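Local coordinates for protein ABC transporter (Caldanaerobius, PDB 4G68) that probably binds xylan-derived oligosaccharides outside the cell and delivers them to an ABC importer, as a solute-binding protein of a thermophilic bacterium, at residues Asn79-Ile90 / Phe99-Phe110; Phe47-Val56 / Leu346-Thr355. All coordinates share one frame; numbering follows the deposited sequence.

Both contacts are largely buried, but contact 1 sets a helix on a strand of the mixed sheet, whereas contact 2 sets helix against helix beside that sheet. Contact 1 joins neighbours in sequence: helix 79-91 lies across the end of strand 98-102 and the turn after it, with aromatic rings doing most of the work and one tyrosine hydroxyl bonded to a strand carbonyl. Contact 2 brings together parts nearly 300 residues apart, helix 52-66 with its preceding loop and the end of helix 332-353, through aliphatic, sulfur and aromatic-ring contacts without a polar bond between them. The two meet where Q100 NE2 packs 3.6 Å from F47 CE2, and F150 of strand 144-160 touches residues of both.

Contact 1: residues Asn79-Ile90 / Phe99-Phe110; sequences NDAYKTKIKAAI and FQTWAGGFSQPF
N79 meets W102 at the start of helix 79-91: its OD1 lies at the edge of the indole, 3.4 Å from W102 CZ2. Y82, one turn on, carries the polar link. With CG anti to the backbone N (chi1 178°), its ring extends toward the strand, and OH donates a 2.7 Å hydrogen bond to Q100 O, tilted 16° from the carbonyl plane. A tyrosine suits this place because the ring packs in a buried position beside W44 and I86 while the hydroxyl reaches the backbone. The Q100 side chain turns elsewhere, its OE1 accepting from L46 N. K83 contributes mainly its aliphatic stem: CG approaches W102 CZ3 at 3.8 Å, the two side chains crossing at about a right angle, while NZ bends back to a salt bridge with D80 OD1. Flexible methylenes can thus pack against the indole with the charge kept at the partly exposed border. I86 brings CD1 to 3.6 Å from F99 CB, and its branched shape fits between F99 and the rim of F106. K87 touches the edge of F110 with CG, 4.0 Å from F110 CZ. I90 completes the row, its CD1 sitting 3.4 Å from the centroid of the F110 ring, only 8° off the normal, a CH-pi contact over the face; the same methyl reaches F99 CZ at 3.7 Å. At the edges of F106 and F110, S107 OG receives a hydrogen bond from T101 OG1, tying the turn back to the strand. W44 of strand 40-45 also packs on Y82, I86 and A89. Strand 71-76, helix 79-91 and strand 98-102 form a beta-alpha-beta crossover, both strands parallel to strand 40-45 between them, as expected of the periplasmic-binding-protein fold.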
loop_
_atom_site.group_PDB
_atom_site.type_symbol
_atom_site.label_atom_id
_atom_site.label_comp_id
_atom_site.label_asym_id
_atom_site.label_seq_id
_atom_site.Cartn_x
_atom_site.Cartn_y
_atom_site.Cartn_z
ATOM N N ASN C 79 -2.910 -3.782 10.918
ATOM C CA ASN C 79 -3.396 -2.947 9.817
ATOM C C ASN C 79 -4.942 -2.698 9.700
ATOM O O ASN C 79 -5.433 -1.538 9.750
ATOM C CB ASN C 79 -2.843 -3.587 8.506
ATOM C CG ASN C 79 -3.302 -2.883 7.288
ATOM O OD1 ASN C 79 -3.423 -1.653 7.295
ATOM N ND2 ASN C 79 -3.587 -3.635 6.223
ATOM N N ASP C 80 -5.720 -3.758 9.523
ATOM C CA ASP C 80 -7.146 -3.560 9.268
ATOM C C ASP C 80 -7.912 -3.153 10.521
ATOM O O ASP C 80 -8.843 -2.326 10.462
ATOM C CB ASP C 80 -7.750 -4.773 8.553
ATOM C CG ASP C 80 -7.421 -4.774 7.080
ATOM O OD1 ASP C 80 -7.976 -3.926 6.329
ATOM O OD2 ASP C 80 -6.572 -5.585 6.663
ATOM N N ALA C 81 -7.480 -3.707 11.644
ATOM C CA ALA C 81 -8.008 -3.340 12.968
ATOM C C ALA C 81 -7.579 -1.906 13.355
ATOM O O ALA C 81 -8.281 -1.203 14.114
ATOM C CB ALA C 81 -7.548 -4.358 14.020
ATOM N N TYR C 82 -6.427 -1.478 12.835
ATOM C CA TYR C 82 -5.893 -0.157 13.161
ATOM C C TYR C 82 -6.762 0.931 12.492
ATOM O O TYR C 82 -7.046 1.997 13.062
ATOM C CB TYR C 82 -4.431 -0.085 12.676
ATOM C CG TYR C 82 -3.806 1.263 12.916
ATOM C CD1 TYR C 82 -3.221 1.571 14.154
ATOM C CD2 TYR C 82 -3.789 2.235 11.908
ATOM C CE1 TYR C 82 -2.652 2.801 14.371
ATOM C CE2 TYR C 82 -3.238 3.502 12.132
ATOM C CZ TYR C 82 -2.675 3.774 13.357
ATOM O OH TYR C 82 -2.123 5.009 13.575
ATOM N N LYS C 83 -7.180 0.674 11.254
ATOM C CA LYS C 83 -8.127 1.550 10.575
ATOM C C LYS C 83 -9.327 1.888 11.470
ATOM O O LYS C 83 -9.673 3.076 11.683
ATOM C CB LYS C 83 -8.605 0.857 9.304
ATOM C CG LYS C 83 -7.461 0.750 8.297
ATOM C CD LYS C 83 -7.965 0.216 6.971
ATOM C CE LYS C 83 -6.774 0.078 6.039
ATOM N NZ LYS C 83 -6.868 -1.238 5.372
ATOM N N THR C 84 -9.950 0.824 11.985
ATOM C CA THR C 84 -11.092 0.952 12.889
ATOM C C THR C 84 -10.752 1.781 14.111
ATOM O O THR C 84 -11.484 2.724 14.443
ATOM C CB THR C 84 -11.612 -0.433 13.274
ATOM O OG1 THR C 84 -11.993 -1.106 12.071
ATOM C CG2 THR C 84 -12.834 -0.361 14.228
ATOM N N LYS C 85 -9.634 1.429 14.746
ATOM C CA LYS C 85 -9.177 2.034 15.989
ATOM C C LYS C 85 -8.835 3.521 15.896
ATOM O O LYS C 85 -9.251 4.330 16.768
ATOM C CB LYS C 85 -7.927 1.301 16.491
ATOM C CG LYS C 85 -7.476 1.763 17.863
ATOM C CD LYS C 85 -6.263 0.996 18.371
ATOM C CE LYS C 85 -5.700 1.667 19.610
ATOM N NZ LYS C 85 -4.569 0.910 20.229
ATOM N N ILE C 86 -8.049 3.873 14.875
ATOM C CA ILE C 86 -7.661 5.289 14.660
ATOM C C ILE C 86 -8.857 6.191 14.251
ATOM O O ILE C 86 -8.956 7.323 14.700
ATOM C CB ILE C 86 -6.417 5.464 13.726
ATOM C CG1 ILE C 86 -5.830 6.865 13.878
ATOM C CG2 ILE C 86 -6.753 5.219 12.240
ATOM C CD1 ILE C 86 -5.332 7.143 15.294
ATOM N N LYS C 87 -9.752 5.681 13.412
ATOM C CA LYS C 87 -10.966 6.424 13.068
ATOM C C LYS C 87 -11.849 6.721 14.269
ATOM O O LYS C 87 -12.283 7.876 14.461
ATOM C CB LYS C 87 -11.736 5.713 11.962
ATOM C CG LYS C 87 -11.040 5.852 10.606
ATOM C CD LYS C 87 -11.875 5.294 9.465
ATOM C CE LYS C 87 -12.058 3.799 9.577
ATOM N NZ LYS C 87 -12.820 3.252 8.420
ATOM N N ALA C 88 -12.098 5.690 15.091
ATOM C CA ALA C 88 -12.921 5.834 16.300
ATOM C C ALA C 88 -12.284 6.783 17.331
ATOM O O ALA C 88 -12.977 7.623 17.930
ATOM C CB ALA C 88 -13.214 4.471 16.941
ATOM N N ALA C 89 -10.968 6.662 17.515
ATOM C CA ALA C 89 -10.221 7.576 18.409
ATOM C C ALA C 89 -10.256 9.045 17.979
ATOM O O ALA C 89 -10.474 9.922 18.813
ATOM C CB ALA C 89 -8.788 7.097 18.639
ATOM N N ILE C 90 -10.071 9.304 16.682
ATOM C CA ILE C 90 -10.074 10.678 16.168
ATOM C C ILE C 90 -11.457 11.296 16.364
ATOM O O ILE C 90 -11.576 12.425 16.857
ATOM C CB ILE C 90 -9.583 10.755 14.716
ATOM C CG1 ILE C 90 -8.078 10.464 14.701
ATOM C CG2 ILE C 90 -9.926 12.121 14.070
ATOM C CD1 ILE C 90 -7.514 10.200 13.321
ATOM N N PHE C 99 0.249 9.499 15.449
ATOM C CA PHE C 99 -0.364 8.338 14.827
ATOM C C PHE C 99 0.040 8.156 13.374
ATOM O O PHE C 99 0.042 9.127 12.605
ATOM C CB PHE C 99 -1.909 8.353 14.987
ATOM C CG PHE C 99 -2.626 9.467 14.248
ATOM C CD1 PHE C 99 -3.146 9.276 12.940
ATOM C CD2 PHE C 99 -2.843 10.682 14.874
ATOM C CE1 PHE C 99 -3.819 10.303 12.285
ATOM C CE2 PHE C 99 -3.517 11.703 14.231
ATOM C CZ PHE C 99 -4.023 11.510 12.942
ATOM N N GLN C 100 0.324 6.899 13.007
ATOM C CA GLN C 100 0.561 6.532 11.615
ATOM C C GLN C 100 -0.718 6.710 10.816
ATOM O O GLN C 100 -1.801 6.492 11.349
ATOM C CB GLN C 100 0.993 5.060 11.553
ATOM C CG GLN C 100 1.264 4.511 10.133
ATOM C CD GLN C 100 1.891 3.091 10.153
ATOM O OE1 GLN C 100 2.033 2.498 11.208
ATOM N NE2 GLN C 100 2.232 2.545 8.974
ATOM N N THR C 101 -0.619 7.155 9.566
ATOM C CA THR C 101 -1.837 7.268 8.734
ATOM C C THR C 101 -1.489 7.057 7.244
ATOM O O THR C 101 -0.303 6.800 6.903
ATOM C CB THR C 101 -2.545 8.608 8.959
ATOM O OG1 THR C 101 -3.916 8.530 8.551
ATOM C CG2 THR C 101 -1.814 9.725 8.203
ATOM N N TRP C 102 -2.536 7.093 6.416
ATOM C CA TRP C 102 -2.438 7.136 4.967
ATOM C C TRP C 102 -2.834 8.499 4.547
ATOM O O TRP C 102 -3.922 8.982 4.844
ATOM C CB TRP C 102 -3.321 6.094 4.285
ATOM C CG TRP C 102 -2.864 4.693 4.628
ATOM C CD1 TRP C 102 -1.921 3.933 3.970
ATOM C CD2 TRP C 102 -3.309 3.881 5.754
ATOM N NE1 TRP C 102 -1.737 2.732 4.596
ATOM C CE2 TRP C 102 -2.565 2.627 5.673
ATOM C CE3 TRP C 102 -4.228 4.059 6.781
ATOM C CZ2 TRP C 102 -2.755 1.591 6.595
ATOM C CZ3 TRP C 102 -4.440 3.017 7.690
ATOM C CH2 TRP C 102 -3.711 1.812 7.611
ATOM N N ALA C 103 -1.909 9.162 3.891
ATOM C CA ALA C 103 -2.111 10.551 3.494
ATOM C C ALA C 103 -3.057 10.609 2.315
ATOM O O ALA C 103 -3.254 9.597 1.620
ATOM C CB ALA C 103 -0.788 11.175 3.117
ATOM N N GLY C 104 -3.601 11.807 2.080
ATOM C CA GLY C 104 -4.585 12.010 1.031
ATOM C C GLY C 104 -5.995 11.813 1.562
ATOM O O GLY C 104 -6.308 12.236 2.690
ATOM N N GLY C 105 -6.844 11.222 0.715
ATOM C CA GLY C 105 -8.268 10.888 1.032
ATOM C C GLY C 105 -8.638 10.249 2.360
ATOM O O GLY C 105 -9.623 10.683 2.990
ATOM N N PHE C 106 -7.867 9.244 2.802
ATOM C CA PHE C 106 -8.127 8.574 4.092
ATOM C C PHE C 106 -8.033 9.559 5.229
ATOM O O PHE C 106 -8.774 9.474 6.202
ATOM C CB PHE C 106 -7.086 7.503 4.320
ATOM C CG PHE C 106 -7.229 6.748 5.629
ATOM C CD1 PHE C 106 -8.020 5.590 5.691
ATOM C CD2 PHE C 106 -6.513 7.133 6.779
ATOM C CE1 PHE C 106 -8.143 4.864 6.893
ATOM C CE2 PHE C 106 -6.613 6.386 7.961
ATOM C CZ PHE C 106 -7.415 5.251 8.013
ATOM N N SER C 107 -7.061 10.467 5.158
ATOM C CA SER C 107 -6.885 11.396 6.277
ATOM C C SER C 107 -7.648 12.725 6.084
ATOM O O SER C 107 -7.652 13.602 6.977
ATOM C CB SER C 107 -5.399 11.630 6.563
ATOM O OG SER C 107 -4.708 10.400 6.727
ATOM N N GLN C 108 -8.271 12.893 4.914
ATOM C CA GLN C 108 -8.898 14.196 4.617
ATOM C C GLN C 108 -9.967 14.558 5.687
ATOM O O GLN C 108 -9.949 15.679 6.182
ATOM C CB GLN C 108 -9.467 14.259 3.192
ATOM C CG GLN C 108 -9.785 15.682 2.737
ATOM C CD GLN C 108 -10.507 15.763 1.385
ATOM O OE1 GLN C 108 -10.645 14.770 0.660
ATOM N NE2 GLN C 108 -10.972 16.963 1.044
ATOM N N PRO C 109 -10.857 13.597 6.042
ATOM C CA PRO C 109 -11.874 13.808 7.094
ATOM C C PRO C 109 -11.315 14.291 8.422
ATOM O O PRO C 109 -11.903 15.217 9.029
ATOM C CB PRO C 109 -12.480 12.406 7.296
ATOM C CG PRO C 109 -12.308 11.737 5.971
ATOM C CD PRO C 109 -11.008 12.254 5.424
ATOM N N PHE C 110 -10.228 13.660 8.888
ATOM C CA PHE C 110 -9.552 14.077 10.149
ATOM C C PHE C 110 -9.088 15.534 10.065
ATOM O O PHE C 110 -9.166 16.303 11.026
ATOM C CB PHE C 110 -8.295 13.243 10.446
ATOM C CG PHE C 110 -8.450 11.746 10.251
ATOM C CD1 PHE C 110 -9.678 11.101 10.442
ATOM C CD2 PHE C 110 -7.322 10.966 9.946
ATOM C CE1 PHE C 110 -9.793 9.714 10.262
ATOM C CE2 PHE C 110 -7.424 9.582 9.770
ATOM C CZ PHE C 110 -8.664 8.954 9.938
#

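Contact 2: residues Phe47-Val56 / Leu346-Thr355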
loop_
_atom_site.group_PDB
_atom_site.type_symbol
_atom_site.label_atom_id
_atom_site.label_comp_id
_atom_site.label_asym_id
_atom_site.label_seq_id
_atom_site.Cartn_x
_atom_site.Cartn_y
_atom_site.Cartn_z
ATOM N N PHE C 47 2.851 -1.619 12.532
ATOM C CA PHE C 47 3.987 -2.541 12.286
ATOM C C PHE C 47 4.060 -3.783 13.195
ATOM O O PHE C 47 4.889 -3.890 14.125
ATOM C CB PHE C 47 5.313 -1.789 12.261
ATOM C CG PHE C 47 5.451 -0.876 11.086
ATOM C CD1 PHE C 47 5.719 -1.377 9.815
ATOM C CD2 PHE C 47 5.304 0.499 11.245
ATOM C CE1 PHE C 47 5.843 -0.509 8.730
ATOM C CE2 PHE C 47 5.405 1.361 10.163
ATOM C CZ PHE C 47 5.687 0.855 8.899
ATOM N N THR C 48 3.221 -4.752 12.858
ATOM C CA THR C 48 2.951 -5.892 13.730
ATOM C C THR C 48 3.851 -7.105 13.481
ATOM O O THR C 48 4.174 -7.850 14.413
ATOM C CB THR C 48 1.478 -6.287 13.600
ATOM O OG1 THR C 48 1.237 -7.476 14.335
ATOM C CG2 THR C 48 1.082 -6.498 12.150
ATOM N N GLY C 49 4.245 -7.305 12.219
ATOM C CA GLY C 49 5.044 -8.483 11.835
ATOM C C GLY C 49 6.532 -8.277 12.051
ATOM O O GLY C 49 7.010 -7.133 12.163
ATOM N N GLU C 50 7.277 -9.379 12.085
ATOM C CA GLU C 50 8.732 -9.315 12.303
ATOM C C GLU C 50 9.504 -9.241 10.974
ATOM O O GLU C 50 9.088 -9.831 9.981
ATOM C CB GLU C 50 9.217 -10.516 13.135
ATOM C CG GLU C 50 8.573 -10.669 14.513
ATOM C CD GLU C 50 8.909 -9.536 15.455
ATOM O OE1 GLU C 50 9.904 -8.794 15.213
ATOM O OE2 GLU C 50 8.155 -9.401 16.449
ATOM N N PRO C 51 10.661 -8.545 10.953
ATOM C CA PRO C 51 11.333 -7.896 12.078
ATOM C C PRO C 51 10.930 -6.416 12.338
ATOM O O PRO C 51 11.552 -5.768 13.190
ATOM C CB PRO C 51 12.818 -7.994 11.661
ATOM C CG PRO C 51 12.757 -7.815 10.173
ATOM C CD PRO C 51 11.516 -8.556 9.746
ATOM N N ALA C 52 9.918 -5.895 11.628
ATOM C CA ALA C 52 9.481 -4.485 11.793
ATOM C C ALA C 52 9.139 -4.176 13.247
ATOM O O ALA C 52 9.654 -3.196 13.795
ATOM C CB ALA C 52 8.316 -4.135 10.884
ATOM N N LYS C 53 8.331 -5.048 13.868
ATOM C CA LYS C 53 7.869 -4.864 15.257
ATOM C C LYS C 53 9.049 -4.679 16.215
ATOM O O LYS C 53 9.018 -3.787 17.064
ATOM C CB LYS C 53 6.957 -6.015 15.703
ATOM C CG LYS C 53 6.423 -5.893 17.131
ATOM C CD LYS C 53 5.931 -7.263 17.609
ATOM C CE LYS C 53 5.619 -7.306 19.106
ATOM N NZ LYS C 53 4.541 -6.307 19.393
ATOM N N THR C 54 10.080 -5.525 16.054
ATOM C CA THR C 54 11.337 -5.466 16.847
ATOM C C THR C 54 12.115 -4.198 16.507
ATOM O O THR C 54 12.623 -3.508 17.399
ATOM C CB THR C 54 12.243 -6.705 16.570
ATOM O OG1 THR C 54 11.560 -7.913 16.966
ATOM C CG2 THR C 54 13.613 -6.618 17.293
ATOM N N LYS C 55 12.205 -3.894 15.210
ATOM C CA LYS C 55 12.879 -2.666 14.778
ATOM C C LYS C 55 12.274 -1.354 15.293
ATOM O O LYS C 55 13.015 -0.406 15.663
ATOM C CB LYS C 55 13.007 -2.655 13.257
ATOM C CG LYS C 55 13.815 -3.846 12.772
ATOM C CD LYS C 55 15.283 -3.653 13.070
ATOM C CE LYS C 55 15.878 -2.854 11.950
ATOM N NZ LYS C 55 17.256 -2.489 12.325
ATOM N N VAL C 56 10.944 -1.317 15.315
ATOM C CA VAL C 56 10.232 -0.104 15.705
ATOM C C VAL C 56 10.419 0.112 17.200
ATOM O O VAL C 56 10.700 1.245 17.634
ATOM C CB VAL C 56 8.729 -0.162 15.326
ATOM C CG1 VAL C 56 7.976 1.065 15.852
ATOM C CG2 VAL C 56 8.618 -0.185 13.817
ATOM N N LEU C 346 11.646 5.360 10.595
ATOM C CA LEU C 346 10.767 4.411 9.915
ATOM C C LEU C 346 11.119 4.320 8.439
ATOM O O LEU C 346 11.150 3.203 7.905
ATOM C CB LEU C 346 9.288 4.807 10.075
ATOM C CG LEU C 346 8.624 4.595 11.466
ATOM C CD1 LEU C 346 7.158 5.018 11.397
ATOM C CD2 LEU C 346 8.680 3.140 11.867
ATOM N N SER C 347 11.377 5.486 7.802
ATOM C CA SER C 347 11.746 5.534 6.370
ATOM C C SER C 347 13.037 4.706 6.110
ATOM O O SER C 347 13.100 3.903 5.161
ATOM C CB SER C 347 11.942 6.984 5.933
ATOM O OG SER C 347 12.316 7.074 4.530
ATOM N N ASP C 348 14.081 4.925 6.930
ATOM C CA ASP C 348 15.349 4.157 6.779
ATOM C C ASP C 348 15.152 2.652 7.101
ATOM O O ASP C 348 15.708 1.772 6.421
ATOM C CB ASP C 348 16.388 4.668 7.762
ATOM C CG ASP C 348 16.988 5.993 7.382
ATOM O OD1 ASP C 348 16.579 6.612 6.369
ATOM O OD2 ASP C 348 17.952 6.385 8.133
ATOM N N MET C 349 14.364 2.361 8.137
ATOM C CA MET C 349 14.028 0.984 8.485
ATOM C C MET C 349 13.376 0.323 7.248
ATOM O O MET C 349 13.804 -0.739 6.836
ATOM C CB MET C 349 13.034 0.955 9.666
ATOM C CG MET C 349 12.552 -0.449 10.038
ATOM S SD MET C 349 11.100 -0.517 11.101
ATOM C CE MET C 349 9.753 -0.248 9.936
ATOM N N ASP C 350 12.361 0.984 6.673
ATOM C CA ASP C 350 11.548 0.467 5.526
ATOM C C ASP C 350 12.464 0.078 4.380
ATOM O O ASP C 350 12.369 -1.027 3.812
ATOM C CB ASP C 350 10.609 1.581 4.992
ATOM C CG ASP C 350 9.274 1.653 5.696
ATOM O OD1 ASP C 350 8.966 0.752 6.527
ATOM O OD2 ASP C 350 8.511 2.646 5.400
ATOM N N TYR C 351 13.346 1.014 4.039
ATOM C CA TYR C 351 14.372 0.819 3.006
ATOM C C TYR C 351 15.267 -0.418 3.253
ATOM O O TYR C 351 15.494 -1.226 2.323
ATOM C CB TYR C 351 15.225 2.082 2.903
ATOM C CG TYR C 351 16.186 2.132 1.720
ATOM C CD1 TYR C 351 15.784 1.690 0.452
ATOM C CD2 TYR C 351 17.468 2.644 1.868
ATOM C CE1 TYR C 351 16.643 1.732 -0.632
ATOM C CE2 TYR C 351 18.348 2.709 0.784
ATOM C CZ TYR C 351 17.926 2.257 -0.458
ATOM O OH TYR C 351 18.787 2.319 -1.526
ATOM N N LEU C 352 15.718 -0.589 4.499
ATOM C CA LEU C 352 16.624 -1.676 4.851
ATOM C C LEU C 352 15.953 -3.047 4.862
ATOM O O LEU C 352 16.535 -4.026 4.400
ATOM C CB LEU C 352 17.256 -1.404 6.215
ATOM C CG LEU C 352 18.353 -0.330 6.173
ATOM C CD1 LEU C 352 18.681 0.186 7.570
ATOM C CD2 LEU C 352 19.588 -0.949 5.515
ATOM N N ILE C 353 14.724 -3.099 5.368
ATOM C CA ILE C 353 13.987 -4.333 5.517
ATOM C C ILE C 353 12.854 -4.584 4.490
ATOM O O ILE C 353 12.217 -5.645 4.542
ATOM C CB ILE C 353 13.538 -4.548 6.980
ATOM C CG1 ILE C 353 12.297 -3.707 7.308
ATOM C CG2 ILE C 353 14.698 -4.231 7.947
ATOM C CD1 ILE C 353 11.759 -3.951 8.716
ATOM N N ALA C 354 12.611 -3.630 3.587
ATOM C CA ALA C 354 11.626 -3.766 2.492
ATOM C C ALA C 354 10.137 -3.808 2.934
ATOM O O ALA C 354 9.266 -4.303 2.222
ATOM C CB ALA C 354 11.996 -4.920 1.524
ATOM N N THR C 355 9.873 -3.236 4.105
ATOM C CA THR C 355 8.498 -3.007 4.575
ATOM C C THR C 355 7.885 -1.767 3.935
ATOM O O THR C 355 6.662 -1.559 4.003
ATOM C CB THR C 355 8.406 -2.798 6.119
ATOM O OG1 THR C 355 9.357 -1.797 6.553
ATOM C CG2 THR C 355 8.569 -4.095 6.863
#
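M349 stands at the middle of the contact, its thioether lodged among F47, K55 and V56. SD lies 3.6 Å from K55 CB and 3.7 Å from V56 CG2, while the bend at chi3 (80°) turns CE over one face of the F47 ring, 4.2 Å from its centroid and offset toward the rim. A flexible, polarisable methionine can follow both surfaces at once. On one flank, L346 CD2 touches V56 CG2 at 3.9 Å and also reaches F47 CE2. Toward the other helix's start, I353 CD1 rests 3.9 Å from A52 CA; the small alanine allows this close approach, and P51, at the N-cap, adds CG to the same methyl. T355 CG2 packs on A52 CB as well. One step out, T355 OG1 donates a 2.6 Å hydrogen bond to D350 OD1, fixing the residues after helix 332-353, and F150 of strand 144-160 backs F47, L346 and D350. The short segments of the two helices meet at 146° between their directions. With methyls, methylenes, sulfur and the F47 ring forming the interface, cohesion comes from apolar packing and dispersion, while polar bonds shape the helix ends, D350 with T355 at one and E50 with T54 at the other.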